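Local coordinates for protein 6-aminohexanoate-dimer hydrolase (Bacillus anthracis, PDB 4GB7) that is a putative serine hydrolase of the beta-lactamase family that probably cleaves the amide bond of 6-aminohexanoate dimers, a by-product of nylon-6 manufacture, at residues G178-L182 against Q183-D187; A258-I261 against R262-G266; L345-G348 against P349-I353; N400-H403 against S404-S407. All coordinates share one frame; numbering follows the deposited sequence.

Contact 1 (G178-L182 against Q183-D187); sequences GKATL and QQLMD
T181 and Q184 clasp each other in a capping box at the start of helix 182-186. T181, the N-cap residue, takes the backbone N-H of Q184 on its hydroxyl, with Q184 N 3.1 Å from T181 OG1. In return the extended Q184 chain carries its carboxamide back to the cap, where T181 N reaches Q184 OE1 at 3.0 Å in a nearly straight bond (170° at the hydrogen), the donor standing above the plane of the amide carbonyl. T181 OG1 can face the first turn because it sits between its own N and carbonyl carbon (chi1 65°). The aliphatic part of Q184 passes close by, its CG 3.2 Å from T181 OG1. A water gives a second bond to Q184 OE1, 2.8 Å away, and its other hydrogen to K179 O, so two donors fix the rotation of the carboxamide. The backbone follows with L185 N on T181 O and M186 N on L182 O, while A180 CB rests 4.0 Å from L185 CG. Q183 NE2 bonds D187 OD2 at the far end of the short helix and also N357 OD1; H356 ND1 and N357 N hold D187 OD1. L182, L185 and selenomethionine M186 all pack against helix 251-265; L182 and L185 also touch helix 165-168, and M186 reaches helix 143-155.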
ATOM      1  N   GLY A 178      17.991  -6.719  11.407  1.00 19.39           N
ATOM      2  CA  GLY A 178      19.253  -5.999  11.465  1.00 19.43           C
ATOM      3  C   GLY A 178      20.326  -6.420  10.481  1.00 21.16           C
ATOM      4  O   GLY A 178      21.089  -5.568   9.925  1.00 22.25           O
ATOM      5  N   LYS A 179      20.394  -7.721  10.268  1.00 23.57           N
ATOM      6  CA  LYS A 179      21.397  -8.351   9.431  1.00 22.47           C
ATOM      7  C   LYS A 179      21.092  -8.212   7.968  1.00 22.63           C
ATOM      8  O   LYS A 179      21.976  -8.381   7.128  1.00 24.56           O
ATOM      9  CB  LYS A 179      21.567  -9.829   9.865  1.00 23.59           C
ATOM     10  CG  LYS A 179      22.213  -9.936  11.235  1.00 29.60           C
ATOM     11  CD  LYS A 179      22.112 -11.315  11.892  1.00 36.74           C
ATOM     12  CE  LYS A 179      23.130 -12.316  11.421  1.00 44.32           C
ATOM     13  NZ  LYS A 179      22.771 -13.643  12.019  1.00 39.82           N
ATOM     14  N   ALA A 180      19.838  -7.932   7.628  1.00 22.95           N
ATOM     15  CA  ALA A 180      19.474  -7.744   6.234  1.00 19.67           C
ATOM     16  C   ALA A 180      20.000  -6.425   5.714  1.00 18.07           C
ATOM     17  O   ALA A 180      20.003  -5.417   6.432  1.00 21.50           O
ATOM     18  CB  ALA A 180      17.961  -7.748   6.096  1.00 18.88           C
ATOM     19  N   THR A 181      20.375  -6.409   4.447  1.00 18.62           N
ATOM     20  CA  THR A 181      20.709  -5.141   3.796  1.00 19.77           C
ATOM     21  C   THR A 181      19.433  -4.384   3.512  1.00 19.32           C
ATOM     22  O   THR A 181      18.343  -4.976   3.449  1.00 20.13           O
ATOM     23  CB  THR A 181      21.479  -5.280   2.457  1.00 17.34           C
ATOM     24  OG1 THR A 181      20.651  -5.927   1.474  1.00 22.02           O
ATOM     25  CG2 THR A 181      22.832  -6.015   2.609  1.00 21.76           C
ATOM     26  N   LEU A 182      19.570  -3.079   3.312  1.00 19.82           N
ATOM     27  CA  LEU A 182      18.417  -2.270   2.978  1.00 19.98           C
ATOM     28  C   LEU A 182      17.756  -2.767   1.690  1.00 18.47           C
ATOM     29  O   LEU A 182      16.518  -2.815   1.617  1.00 20.82           O
ATOM     30  CB  LEU A 182      18.772  -0.803   2.857  1.00 20.68           C
ATOM     31  CG  LEU A 182      18.811  -0.058   4.176  1.00 22.41           C
ATOM     32  CD1 LEU A 182      19.798  -0.634   5.184  1.00 25.05           C
ATOM     33  CD2 LEU A 182      19.074   1.417   3.919  1.00 23.69           C
ATOM     34  N   GLN A 183      18.566  -3.110   0.691  1.00 18.58           N
ATOM     35  CA  GLN A 183      18.073  -3.641  -0.563  1.00 19.50           C
ATOM     36  C   GLN A 183      17.266  -4.929  -0.365  1.00 19.11           C
ATOM     37  O   GLN A 183      16.197  -5.082  -0.969  1.00 19.82           O
ATOM     38  CB  GLN A 183      19.194  -3.792  -1.610  1.00 21.66           C
ATOM     39  CG  GLN A 183      18.639  -4.050  -3.016  1.00 21.37           C
ATOM     40  CD  GLN A 183      17.763  -2.907  -3.524  1.00 19.23           C
ATOM     41  OE1 GLN A 183      18.189  -1.770  -3.590  1.00 22.38           O
ATOM     42  NE2 GLN A 183      16.533  -3.223  -3.908  1.00 20.64           N
ATOM     43  N   GLN A 184      17.767  -5.838   0.467  1.00 22.20           N
ATOM     44  CA  GLN A 184      17.010  -7.061   0.839  1.00 21.50           C
ATOM     45  C   GLN A 184      15.657  -6.764   1.441  1.00 19.03           C
ATOM     46  O   GLN A 184      14.642  -7.433   1.116  1.00 19.92           O
ATOM     47  CB  GLN A 184      17.868  -7.983   1.721  1.00 20.52           C
ATOM     48  CG  GLN A 184      18.976  -8.609   0.884  1.00 19.24           C
ATOM     49  CD  GLN A 184      20.118  -9.223   1.736  1.00 22.05           C
ATOM     50  OE1 GLN A 184      20.204  -9.006   2.990  1.00 20.89           O
ATOM     51  NE2 GLN A 184      21.005  -9.953   1.078  1.00 26.09           N
ATOM     52  N   LEU A 185      15.621  -5.760   2.310  1.00 18.68           N
ATOM     53  CA  LEU A 185      14.357  -5.304   2.913  1.00 20.00           C
ATOM     54  C   LEU A 185      13.420  -4.737   1.840  1.00 18.49           C
ATOM     55  O   LEU A 185      12.190  -5.114   1.761  1.00 18.07           O
ATOM     56  CB  LEU A 185      14.623  -4.285   4.024  1.00 20.46           C
ATOM     57  CG  LEU A 185      15.356  -4.780   5.259  1.00 18.65           C
ATOM     58  CD1 LEU A 185      15.961  -3.632   6.067  1.00 20.71           C
ATOM     59  CD2 LEU A 185      14.496  -5.619   6.189  1.00 18.69           C
HETATM   60  N   MSE A 186      13.957  -3.833   1.036  1.00 18.23           N
HETATM   61  CA  MSE A 186      13.226  -3.248  -0.116  1.00 19.39           C
HETATM   62  C   MSE A 186      12.594  -4.310  -1.036  1.00 17.63           C
HETATM   63  O   MSE A 186      11.458  -4.137  -1.543  1.00 19.35           O
HETATM   64  CB  MSE A 186      14.154  -2.337  -0.930  1.00 20.77           C
HETATM   65  CG  MSE A 186      14.514  -1.013  -0.277  1.00 20.47           C
HETATM   66 SE   MSE A 186      12.998   0.182  -0.354  0.70 21.23          SE
HETATM   67  CE  MSE A 186      13.477   0.978  -2.022  1.00 19.98           C
ATOM     68  N   ASP A 187      13.309  -5.424  -1.227  1.00 18.38           N
ATOM     69  CA  ASP A 187      12.850  -6.491  -2.111  1.00 19.66           C
ATOM     70  C   ASP A 187      12.096  -7.627  -1.407  1.00 17.83           C
ATOM     71  O   ASP A 187      11.815  -8.661  -2.045  1.00 21.21           O
ATOM     72  CB  ASP A 187      14.040  -7.054  -2.919  1.00 22.18           C
ATOM     73  CG  ASP A 187      14.563  -6.061  -3.964  1.00 23.19           C
ATOM     74  OD1 ASP A 187      13.762  -5.225  -4.416  1.00 20.73           O
ATOM     75  OD2 ASP A 187      15.771  -6.086  -4.268  1.00 23.04           O
TER
HETATM   76  O   HOH W   1      22.420  -9.398   4.577  1.00 27.73           O

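Contact 2 (A258-I261 against R262-G266); sequences AWII and RTITG
Regular i to i+4 bonds carry the backbone from A258 to T265 through the last turns of helix 251-265, R262 N meeting A258 O at 3.0 Å and I264 N meeting I260 O at 2.8 Å, before G266 leaves the helix with positive phi. R262 turns back along the helix: its chain is extended from CG to NE, and the guanidinium lies with one face over A258 O. R262 CG passes 3.4 Å from A258 O, and R262 NH1 comes to 3.7 Å from A258 CB. The charged end finds its partners beyond this turn, R262 NH2 in a salt bridge with E297 and R262 NH1 in a hydrogen bond with Y231 OH; the Y231 ring also stacks on W259. One turn apart on another side, I260 and I264 lie alongside each other and point the same way, I260 CG2 4.1 Å from I264 CG1. T263 OG1 stands obliquely near the indole, 3.5 Å from W259 CD1. At the C-terminal end T265 grips I261 O twice: T265 OG1 lies 2.7 Å away and above the carbonyl plane, while T265 N approaches from the opposite face. With chi1 at 68°, the T265 hydroxyl is turned back onto that carbonyl; K267 N and N272 ND2 bond the same hydroxyl. In the last turn the T265 hydroxyl thus adds a second donor to I261 O. A turn earlier, the buried R262 charge is probably balanced by E297.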
ATOM      1  N   ALA A 258      11.300   2.051   7.629  1.00 17.35           N
ATOM      2  CA  ALA A 258      10.754   3.279   8.223  1.00 17.86           C
ATOM      3  C   ALA A 258      11.530   3.737   9.463  1.00 18.93           C
ATOM      4  O   ALA A 258      11.695   4.934   9.676  1.00 18.37           O
ATOM      5  CB  ALA A 258       9.264   3.150   8.495  1.00 18.41           C
ATOM      6  N   TRP A 259      11.982   2.779  10.291  1.00 18.61           N
ATOM      7  CA  TRP A 259      12.805   3.099  11.439  1.00 17.26           C
ATOM      8  C   TRP A 259      14.088   3.761  11.003  1.00 17.88           C
ATOM      9  O   TRP A 259      14.495   4.756  11.573  1.00 19.40           O
ATOM     10  CB  TRP A 259      13.068   1.834  12.255  1.00 19.05           C
ATOM     11  CG  TRP A 259      13.593   2.013  13.644  1.00 19.71           C
ATOM     12  CD1 TRP A 259      13.968   3.192  14.305  1.00 19.21           C
ATOM     13  CD2 TRP A 259      13.766   0.951  14.614  1.00 20.18           C
ATOM     14  NE1 TRP A 259      14.361   2.924  15.604  1.00 21.81           N
ATOM     15  CE2 TRP A 259      14.289   1.575  15.838  1.00 22.01           C
ATOM     16  CE3 TRP A 259      13.561  -0.417  14.590  1.00 20.59           C
ATOM     17  CZ2 TRP A 259      14.546   0.835  16.973  1.00 23.69           C
ATOM     18  CZ3 TRP A 259      13.828  -1.158  15.736  1.00 22.24           C
ATOM     19  CH2 TRP A 259      14.323  -0.544  16.900  1.00 24.10           C
ATOM     20  N   ILE A 260      14.664   3.293   9.909  1.00 17.47           N
ATOM     21  CA  ILE A 260      15.837   3.927   9.333  1.00 19.71           C
ATOM     22  C   ILE A 260      15.535   5.366   8.888  1.00 19.14           C
ATOM     23  O   ILE A 260      16.289   6.295   9.201  1.00 20.11           O
ATOM     24  CB  ILE A 260      16.393   3.113   8.156  1.00 18.96           C
ATOM     25  CG1 ILE A 260      16.906   1.753   8.665  1.00 18.22           C
ATOM     26  CG2 ILE A 260      17.510   3.852   7.426  1.00 21.43           C
ATOM     27  CD1 ILE A 260      17.231   0.757   7.590  1.00 20.50           C
ATOM     28  N   ILE A 261      14.418   5.560   8.191  1.00 17.51           N
ATOM     29  CA  ILE A 261      14.010   6.917   7.797  1.00 17.53           C
ATOM     30  C   ILE A 261      13.992   7.852   9.012  1.00 18.17           C
ATOM     31  O   ILE A 261      14.538   8.977   8.966  1.00 20.50           O
ATOM     32  CB  ILE A 261      12.646   6.911   7.095  1.00 17.80           C
ATOM     33  CG1 ILE A 261      12.740   6.176   5.745  1.00 17.36           C
ATOM     34  CG2 ILE A 261      12.105   8.338   6.866  1.00 20.06           C
ATOM     35  CD1 ILE A 261      11.417   5.891   5.082  1.00 18.82           C
ATOM     36  N   ARG A 262      13.330   7.414  10.077  1.00 18.94           N
ATOM     37  CA  ARG A 262      13.147   8.256  11.255  1.00 18.01           C
ATOM     38  C   ARG A 262      14.484   8.562  11.894  1.00 20.05           C
ATOM     39  O   ARG A 262      14.759   9.689  12.267  1.00 20.52           O
ATOM     40  CB  ARG A 262      12.225   7.598  12.250  1.00 19.46           C
ATOM     41  CG  ARG A 262      10.775   7.374  11.807  1.00 19.86           C
ATOM     42  CD  ARG A 262      10.014   6.533  12.811  1.00 20.40           C
ATOM     43  NE  ARG A 262       8.710   6.131  12.276  1.00 20.12           N
ATOM     44  CZ  ARG A 262       8.366   4.899  11.908  1.00 20.29           C
ATOM     45  NH1 ARG A 262       9.146   3.843  12.163  1.00 20.34           N
ATOM     46  NH2 ARG A 262       7.165   4.671  11.410  1.00 20.63           N
ATOM     47  N   THR A 263      15.314   7.549  12.025  1.00 19.56           N
ATOM     48  CA  THR A 263      16.617   7.724  12.640  1.00 20.41           C
ATOM     49  C   THR A 263      17.521   8.650  11.856  1.00 21.83           C
ATOM     50  O   THR A 263      18.182   9.557  12.450  1.00 22.09           O
ATOM     51  CB  THR A 263      17.298   6.362  12.845  1.00 22.84           C
ATOM     52  OG1 THR A 263      16.500   5.580  13.729  1.00 25.94           O
ATOM     53  CG2 THR A 263      18.692   6.528  13.483  1.00 24.96           C
ATOM     54  N   ILE A 264      17.626   8.394  10.549  1.00 20.25           N
ATOM     55  CA  ILE A 264      18.446   9.275   9.652  1.00 20.97           C
ATOM     56  C   ILE A 264      17.983  10.747   9.628  1.00 19.99           C
ATOM     57  O   ILE A 264      18.783  11.663   9.735  1.00 22.50           O
ATOM     58  CB  ILE A 264      18.555   8.704   8.229  1.00 20.83           C
ATOM     59  CG1 ILE A 264      19.347   7.382   8.238  1.00 24.34           C
ATOM     60  CG2 ILE A 264      19.112   9.725   7.233  1.00 22.98           C
ATOM     61  CD1 ILE A 264      20.838   7.511   8.398  1.00 25.17           C
ATOM     62  N   THR A 265      16.684  10.967   9.502  1.00 20.14           N
ATOM     63  CA  THR A 265      16.160  12.297   9.264  1.00 18.97           C
ATOM     64  C   THR A 265      15.803  13.043  10.526  1.00 20.83           C
ATOM     65  O   THR A 265      15.665  14.285  10.507  1.00 22.96           O
ATOM     66  CB  THR A 265      14.897  12.224   8.391  1.00 19.23           C
ATOM     67  OG1 THR A 265      13.838  11.604   9.118  1.00 22.17           O
ATOM     68  CG2 THR A 265      15.167  11.506   7.087  1.00 21.30           C
ATOM     69  N   GLY A 266      15.644  12.321  11.629  1.00 20.84           N
ATOM     70  CA  GLY A 266      15.232  12.949  12.865  1.00 20.50           C
ATOM     71  C   GLY A 266      13.791  13.451  12.846  1.00 20.74           C
ATOM     72  O   GLY A 266      13.405  14.255  13.705  1.00 23.32           O
TER

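Contact 3 (L345-G348 against P349-I353)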
ATOM      1  N   LEU A 345      13.987 -11.324  -9.612  1.00 23.00           N
ATOM      2  CA  LEU A 345      13.284 -10.918  -8.388  1.00 21.57           C
ATOM      3  C   LEU A 345      11.911 -11.581  -8.343  1.00 22.88           C
ATOM      4  O   LEU A 345      10.912 -10.937  -7.989  1.00 22.21           O
ATOM      5  CB  LEU A 345      13.186  -9.380  -8.283  1.00 22.98           C
ATOM      6  CG  LEU A 345      14.526  -8.649  -8.152  1.00 23.90           C
ATOM      7  CD1 LEU A 345      14.366  -7.142  -8.315  1.00 24.14           C
ATOM      8  CD2 LEU A 345      15.221  -9.010  -6.848  1.00 27.82           C
ATOM      9  N   ALA A 346      11.874 -12.870  -8.655  1.00 21.00           N
ATOM     10  CA  ALA A 346      10.606 -13.610  -8.716  1.00 19.24           C
ATOM     11  C   ALA A 346      10.083 -13.801  -7.307  1.00 22.72           C
ATOM     12  O   ALA A 346      10.857 -13.861  -6.353  1.00 22.99           O
ATOM     13  CB  ALA A 346      10.784 -14.962  -9.371  1.00 22.29           C
ATOM     14  N   ILE A 347       8.766 -13.916  -7.178  1.00 21.18           N
ATOM     15  CA  ILE A 347       8.156 -14.083  -5.867  1.00 21.85           C
ATOM     16  C   ILE A 347       8.208 -15.549  -5.370  1.00 22.09           C
ATOM     17  O   ILE A 347       7.798 -15.860  -4.249  1.00 26.62           O
ATOM     18  CB  ILE A 347       6.727 -13.498  -5.794  1.00 20.46           C
ATOM     19  CG1 ILE A 347       5.762 -14.191  -6.764  1.00 20.09           C
ATOM     20  CG2 ILE A 347       6.819 -12.010  -5.994  1.00 22.40           C
ATOM     21  CD1 ILE A 347       4.295 -13.864  -6.539  1.00 23.96           C
ATOM     22  N   GLY A 348       8.757 -16.437  -6.197  1.00 24.98           N
ATOM     23  CA  GLY A 348       8.942 -17.834  -5.821  1.00 27.92           C
ATOM     24  C   GLY A 348       9.553 -18.560  -7.001  1.00 31.81           C
ATOM     25  O   GLY A 348       9.658 -17.998  -8.086  1.00 29.75           O
ATOM     26  N   PRO A 349       9.955 -19.812  -6.804  1.00 33.73           N
ATOM     27  CA  PRO A 349      10.599 -20.523  -7.907  1.00 32.06           C
ATOM     28  C   PRO A 349       9.686 -20.634  -9.117  1.00 28.79           C
ATOM     29  O   PRO A 349       8.549 -21.072  -9.003  1.00 35.32           O
ATOM     30  CB  PRO A 349      10.908 -21.904  -7.301  1.00 41.23           C
ATOM     31  CG  PRO A 349      10.962 -21.666  -5.834  1.00 49.44           C
ATOM     32  CD  PRO A 349       9.913 -20.613  -5.578  1.00 41.94           C
ATOM     33  N   GLY A 350      10.174 -20.180 -10.265  1.00 30.64           N
ATOM     34  CA  GLY A 350       9.408 -20.213 -11.503  1.00 30.67           C
ATOM     35  C   GLY A 350       8.284 -19.198 -11.606  1.00 31.04           C
ATOM     36  O   GLY A 350       7.555 -19.191 -12.604  1.00 29.93           O
ATOM     37  N   ALA A 351       8.127 -18.323 -10.610  1.00 29.57           N
ATOM     38  CA  ALA A 351       6.971 -17.386 -10.626  1.00 30.21           C
ATOM     39  C   ALA A 351       7.085 -16.346 -11.751  1.00 29.43           C
ATOM     40  O   ALA A 351       8.165 -15.823 -12.025  1.00 26.07           O
ATOM     41  CB  ALA A 351       6.789 -16.689  -9.282  1.00 29.32           C
ATOM     42  N   SER A 352       5.964 -16.047 -12.396  1.00 27.49           N
ATOM     43  CA  SER A 352       5.943 -15.051 -13.463  1.00 27.51           C
ATOM     44  C   SER A 352       5.821 -13.624 -12.924  1.00 22.45           C
ATOM     45  O   SER A 352       6.080 -12.660 -13.662  1.00 29.64           O
ATOM     46  CB  SER A 352       4.784 -15.303 -14.421  1.00 31.64           C
ATOM     47  OG  SER A 352       3.599 -15.454 -13.687  1.00 34.07           O
ATOM     48  N   ILE A 353       5.454 -13.521 -11.645  1.00 22.40           N
ATOM     49  CA  ILE A 353       5.336 -12.248 -10.895  1.00 21.91           C
ATOM     50  C   ILE A 353       6.656 -11.971 -10.179  1.00 19.55           C
ATOM     51  O   ILE A 353       7.276 -12.881  -9.621  1.00 23.39           O
ATOM     52  CB  ILE A 353       4.186 -12.320  -9.845  1.00 24.51           C
ATOM     53  CG1 ILE A 353       2.857 -12.540 -10.564  1.00 22.80           C
ATOM     54  CG2 ILE A 353       4.105 -11.048  -8.979  1.00 23.48           C
ATOM     55  CD1 ILE A 353       1.728 -12.897  -9.595  1.00 28.51           C
TER
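I353 O is gripped by the backbone N-H of I347 at 3.0 Å, and the CA of A346 adds a weaker CA-H...O contact to the same oxygen. The N-H of I347 comes in tilted from the carbonyl plane, with an angle of 153° at the hydrogen. Inside this closure lies a type II beta turn from G348 to A351: A351 N bonds G348 O, also at 3.0 Å, but from above the carbonyl plane. P349 and G350 take the two central positions, and the positive phi of G350 (74°) is the backbone shape this turn requires at its third residue and one that glycine readily adopts. The methyl of A351 points back toward the first arm, 3.7 Å from I347 CG1, while A346 CB lies 3.8 Å from A351 O. Most of the side-chain packing falls to the two isoleucines, which meet at an oblique angle. I347 CG1 lies between its own N and carbonyl carbon (chi1 62°), an arrangement that carries the extended branch across to the second arm and sets I347 CD1 3.7 Å from both CB and CG2 of I353. W360 of strand 359-361 touches both isoleucines, and I347 also meets Y355 and F247. Two backbone bonds therefore close this hairpin-like surface loop at its turn and at its neck, and beside them the two isoleucines pack together; both bonds across the loop run between backbone groups, while H363 ND1 bonds S352 O from outside.

Contact 4 (N400-H403 against S404-S407)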
ATOM      1  N   ASN A 400     -11.892 -15.971  -3.924  1.00 24.62           N
ATOM      2  CA  ASN A 400     -10.617 -16.391  -4.469  1.00 22.42           C
ATOM      3  C   ASN A 400     -10.457 -15.870  -5.887  1.00 18.58           C
ATOM      4  O   ASN A 400      -9.334 -15.750  -6.349  1.00 23.51           O
ATOM      5  CB  ASN A 400     -10.430 -17.920  -4.425  1.00 29.67           C
ATOM      6  CG  ASN A 400     -10.275 -18.456  -3.004  1.00 30.10           C
ATOM      7  OD1 ASN A 400      -9.599 -17.853  -2.168  1.00 35.33           O
ATOM      8  ND2 ASN A 400     -10.854 -19.625  -2.747  1.00 39.29           N
ATOM      9  N   GLU A 401     -11.561 -15.523  -6.547  1.00 19.92           N
ATOM     10  CA  GLU A 401     -11.500 -15.158  -7.959  1.00 21.10           C
ATOM     11  C   GLU A 401     -11.327 -13.671  -8.218  1.00 18.38           C
ATOM     12  O   GLU A 401     -10.945 -13.289  -9.309  1.00 18.92           O
ATOM     13  CB  GLU A 401     -12.795 -15.591  -8.642  1.00 23.40           C
ATOM     14  CG  GLU A 401     -12.985 -17.105  -8.699  1.00 24.88           C
ATOM     15  CD  GLU A 401     -13.316 -17.761  -7.386  1.00 30.92           C
ATOM     16  OE1 GLU A 401     -14.060 -17.150  -6.576  1.00 26.44           O
ATOM     17  OE2 GLU A 401     -12.825 -18.907  -7.182  1.00 36.43           O
ATOM     18  N   ILE A 402     -11.661 -12.814  -7.255  1.00 17.90           N
ATOM     19  CA  ILE A 402     -11.902 -11.392  -7.585  1.00 16.95           C
ATOM     20  C   ILE A 402     -10.616 -10.682  -7.953  1.00 16.06           C
ATOM     21  O   ILE A 402     -10.618  -9.814  -8.840  1.00 20.73           O
ATOM     22  CB  ILE A 402     -12.673 -10.628  -6.465  1.00 20.31           C
ATOM     23  CG1 ILE A 402     -13.147  -9.241  -6.985  1.00 18.39           C
ATOM     24  CG2 ILE A 402     -11.875 -10.565  -5.161  1.00 19.71           C
ATOM     25  CD1 ILE A 402     -14.137  -9.295  -8.142  1.00 20.08           C
ATOM     26  N   HIS A 403      -9.501 -11.060  -7.348  1.00 17.35           N
ATOM     27  CA  HIS A 403      -8.230 -10.383  -7.694  1.00 18.03           C
ATOM     28  C   HIS A 403      -7.890 -10.575  -9.161  1.00 19.49           C
ATOM     29  O   HIS A 403      -7.518  -9.620  -9.841  1.00 18.87           O
ATOM     30  CB  HIS A 403      -7.092 -10.898  -6.866  1.00 21.98           C
ATOM     31  CG  HIS A 403      -5.750 -10.289  -7.247  1.00 24.94           C
ATOM     32  ND1 HIS A 403      -5.524  -8.965  -7.265  1.00 32.83           N
ATOM     33  CD2 HIS A 403      -4.558 -10.899  -7.646  1.00 33.68           C
ATOM     34  CE1 HIS A 403      -4.237  -8.730  -7.629  1.00 25.57           C
ATOM     35  NE2 HIS A 403      -3.651  -9.915  -7.874  1.00 31.99           N
ATOM     36  N   SER A 404      -8.011 -11.803  -9.668  1.00 19.02           N
ATOM     37  CA  SER A 404      -7.771 -12.018 -11.090  1.00 18.15           C
ATOM     38  C   SER A 404      -8.820 -11.335 -12.019  1.00 16.12           C
ATOM     39  O   SER A 404      -8.503 -10.901 -13.119  1.00 17.78           O
ATOM     40  CB  SER A 404      -7.740 -13.518 -11.402  1.00 19.64           C
ATOM     41  OG  SER A 404      -7.513 -13.762 -12.779  1.00 21.84           O
ATOM     42  N   VAL A 405     -10.071 -11.327 -11.599  1.00 17.78           N
ATOM     43  CA  VAL A 405     -11.085 -10.577 -12.330  1.00 18.26           C
ATOM     44  C   VAL A 405     -10.696  -9.093 -12.454  1.00 16.94           C
ATOM     45  O   VAL A 405     -10.692  -8.531 -13.559  1.00 17.03           O
ATOM     46  CB  VAL A 405     -12.483 -10.709 -11.705  1.00 16.83           C
ATOM     47  CG1 VAL A 405     -13.490  -9.762 -12.366  1.00 17.67           C
ATOM     48  CG2 VAL A 405     -12.959 -12.174 -11.811  1.00 17.49           C
ATOM     49  N   TYR A 406     -10.310  -8.480 -11.346  1.00 16.92           N
ATOM     50  CA  TYR A 406      -9.860  -7.114 -11.364  1.00 18.08           C
ATOM     51  C   TYR A 406      -8.611  -6.907 -12.209  1.00 18.17           C
ATOM     52  O   TYR A 406      -8.545  -5.958 -12.990  1.00 15.90           O
ATOM     53  CB  TYR A 406      -9.618  -6.651  -9.933  1.00 17.53           C
ATOM     54  CG  TYR A 406     -10.821  -6.356  -9.048  1.00 17.76           C
ATOM     55  CD1 TYR A 406     -12.117  -6.231  -9.558  1.00 16.91           C
ATOM     56  CD2 TYR A 406     -10.642  -6.195  -7.678  1.00 15.61           C
ATOM     57  CE1 TYR A 406     -13.145  -5.887  -8.739  1.00 18.39           C
ATOM     58  CE2 TYR A 406     -11.664  -5.856  -6.843  1.00 18.11           C
ATOM     59  CZ  TYR A 406     -12.928  -5.727  -7.379  1.00 18.47           C
ATOM     60  OH  TYR A 406     -13.955  -5.367  -6.558  1.00 19.54           O
ATOM     61  N   SER A 407      -7.622  -7.796 -12.072  1.00 19.56           N
ATOM     62  CA  SER A 407      -6.385  -7.618 -12.811  1.00 19.00           C
ATOM     63  C   SER A 407      -6.619  -7.610 -14.315  1.00 17.11           C
ATOM     64  O   SER A 407      -6.056  -6.800 -15.040  1.00 18.66           O
ATOM     65  CB  SER A 407      -5.375  -8.711 -12.439  1.00 20.67           C
ATOM     66  OG  SER A 407      -5.015  -8.584 -11.081  1.00 22.06           O
TER
HETATM   67  O   HOH W   2      -7.938 -14.237  -8.184  1.00 23.98           O
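I402 lays its CG1 over one face of the Y406 ring, a CH-pi contact with the carbon 3.6 Å from the ring centroid and 15° off the normal. Held anti to the backbone N (chi1 -168°), that branch runs forward along the helix, and its terminal CD1 continues over the rim of the ring, 3.6 Å from Y406 CE1. V405 packs beside it, its CB 4.2 Å from I402 CD1. On a more exposed side, S407 OG sits over the H403 ring, 3.5 Å from H403 CE1. The same hydroxyl donates to H403 O at 3.0 Å from above the carbonyl plane, whereas S407 N reaches that oxygen from the opposite face, at 2.9 Å, so two donors hold it. Near the beginning of the helix a water bridges the backbone, donating to N400 O and accepting from S404 N, which lies 2.9 Å from it. I402 to S407 lie in the first turns of helix 402-417, the last helix of the chain. Its buried side faces the N108 loop, touched by I402 and Y406, and strand 387-393 of the five-stranded antiparallel sheet, where the Y406 ring meets that of H391 with the planes at about 45°.

The four contacts follow one another along the chain. Contacts 1 and 2 have centres 15 Å apart and touch where L182 CD1 packs on I260 CD1, at 3.8 Å, joining helix 182-186 to helix 251-265 in the helical part of the fold. Contact 3, in the loop before strand 354-356, has its centre 18 Å from that of contact 1 and touches it between L345 and D187. Contact 4 begins helix 402-417, which follows the five-stranded sheet; its nearest atoms are about 6 Å from contact 3, while contact 2 lies across the chain's centre, 37 Å between centres. The series thus runs from the helical region to the sheet side.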